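Local coordinates for structural protein ORF131 (Acidianus two-tailed virus, PDB 3FAJ) that is a structural protein of the virion, belongs to the viral ORF131/RIP family and probably binds DNA, at residues P50-K55 against K80-A85. Residues are numbered along the deposited sequence; the frame is centred on the assembly and turned at random. Where two conformers were deposited one is given.
Sequences PEVTLK and KMISDA
Ile82 reaches across from helix 69-86 to meet Val52 and Thr53 in the first turn of helix 51-66, the two arms of an antiparallel helical hairpin within this mostly helical RIP-family fold. The short axes run 156° apart in direction and come no closer than 10.1 Å, so side chains alone bridge the gap, and no hydrogen bond crosses it. Both branches of Ile82 are used. Its CG2 methyl lies 3.9 Å from CG2 of Thr53 and 4.1 Å from CG1 of Val52, while CD1, at the end of the longer branch, comes within 4.1 Å of CG2 of Val52. With Ile82 CG1 anti to its carbonyl carbon, both branches point at Val52, each taking one methyl of the valine. Phe42 of helix 31-43 touches both Val52 and Ile82 and brings a third helix to the buried side of the pair, where Leu47 and Ile101 also pack on Val52.

Toward the partly exposed side, in the conformer given, OG of Ser83 lies 3.9 Å from CG2 of Thr53, a van der Waals contact of methyl with hydroxyl oxygen; that hydroxyl instead hydrogen-bonds to the carbonyl O of Val79, one turn back. Thr53 divides its branches differently: chi1 of 49° sends CG2 across to the other helix and turns OG1 back along its own. Pro50, the N-cap residue, follows a cis peptide, and its carbonyl O accepts two bonds, from Leu54 N and from Thr53 OG1, the hydroxyl lying 3.1 Å from Pro50 O and tilted 24° from the carbonyl plane.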
# COMPACT_ATOMS: atom_id res chain seq x y z
N PRO A 50 0.77 13.72 0.13
CA PRO A 50 1.21 12.49 -0.53
C PRO A 50 2.08 11.52 0.29
O PRO A 50 2.57 10.55 -0.28
CB PRO A 50 2.04 13.02 -1.70
CG PRO A 50 2.68 14.23 -1.13
CD PRO A 50 1.64 14.86 -0.22
N GLU A 51 2.25 11.75 1.59
CA GLU A 51 3.06 10.85 2.44
C GLU A 51 2.74 9.37 2.19
O GLU A 51 3.65 8.55 2.03
CB GLU A 51 2.87 11.17 3.93
CG GLU A 51 3.47 10.12 4.90
CD GLU A 51 3.17 10.41 6.37
OE1 GLU A 51 2.15 11.07 6.68
OE2 GLU A 51 3.96 9.98 7.24
N VAL A 52 1.46 9.04 2.14
CA VAL A 52 1.07 7.65 2.01
C VAL A 52 1.58 7.05 0.71
O VAL A 52 2.15 5.95 0.74
CB VAL A 52 -0.47 7.42 2.17
CG1 VAL A 52 -1.29 8.23 1.16
CG2 VAL A 52 -0.80 5.90 2.09
N THR A 53 1.42 7.76 -0.41
CA THR A 53 1.84 7.17 -1.69
C THR A 53 3.35 7.17 -1.89
O THR A 53 3.88 6.24 -2.51
CB THR A 53 1.14 7.81 -2.88
OG1 THR A 53 1.24 9.22 -2.77
CG2 THR A 53 -0.34 7.36 -2.91
N LEU A 54 4.03 8.18 -1.35
CA LEU A 54 5.50 8.23 -1.43
C LEU A 54 6.09 7.05 -0.64
O LEU A 54 7.03 6.39 -1.11
CB LEU A 54 6.02 9.55 -0.88
CG LEU A 54 5.67 10.80 -1.71
CD1 LEU A 54 5.93 12.06 -0.91
CD2 LEU A 54 6.45 10.80 -3.03
N LYS A 55 5.54 6.80 0.54
CA LYS A 55 5.99 5.69 1.38
C LYS A 55 5.68 4.33 0.73
O LYS A 55 6.55 3.44 0.76
CB LYS A 55 5.37 5.75 2.78
CG LYS A 55 5.91 6.88 3.64
CD LYS A 55 5.35 6.80 5.04
CE LYS A 55 6.19 7.65 5.98
NZ LYS A 55 5.67 7.60 7.39
N LYS A 80 -2.13 3.55 -7.22
CA LYS A 80 -3.02 4.10 -8.25
C LYS A 80 -4.40 4.44 -7.69
O LYS A 80 -4.98 5.50 -7.97
CB LYS A 80 -3.14 3.11 -9.40
CG LYS A 80 -3.96 3.62 -10.59
CD LYS A 80 -3.55 2.96 -11.90
CE LYS A 80 -3.57 1.43 -11.83
NZ LYS A 80 -3.69 0.86 -13.22
N MET A 81 -4.94 3.52 -6.88
CA MET A 81 -6.28 3.71 -6.32
C MET A 81 -6.31 4.92 -5.41
O MET A 81 -7.23 5.74 -5.48
CB MET A 81 -6.76 2.46 -5.56
CG MET A 81 -7.19 1.35 -6.51
SD MET A 81 -7.70 -0.10 -5.56
CE MET A 81 -6.21 -1.09 -5.46
N ILE A 82 -5.30 5.05 -4.55
CA ILE A 82 -5.26 6.18 -3.61
C ILE A 82 -5.05 7.50 -4.35
O ILE A 82 -5.75 8.48 -4.10
CB ILE A 82 -4.18 5.98 -2.53
CG1 ILE A 82 -4.51 4.75 -1.66
CG2 ILE A 82 -4.06 7.26 -1.66
CD1 ILE A 82 -3.49 4.44 -0.61
N SER A 83 -4.11 7.52 -5.31
CA SER A 83 -3.85 8.70 -6.13
C SER A 83 -5.10 9.18 -6.85
O SER A 83 -5.40 10.38 -6.87
CB SER A 83 -2.75 8.40 -7.16
OG SER A 83 -1.57 7.98 -6.52
N ASP A 84 -5.82 8.23 -7.45
CA ASP A 84 -7.03 8.54 -8.20
C ASP A 84 -8.12 9.11 -7.30
O ASP A 84 -8.81 10.06 -7.71
CB ASP A 84 -7.55 7.29 -8.92
CG ASP A 84 -6.68 6.87 -10.11
OD1 ASP A 84 -5.77 7.64 -10.53
OD2 ASP A 84 -6.91 5.75 -10.61
N ALA A 85 -8.27 8.54 -6.10
CA ALA A 85 -9.29 8.97 -5.16
C ALA A 85 -8.97 10.36 -4.62
O ALA A 85 -9.87 11.10 -4.25
CB ALA A 85 -9.45 7.96 -4.01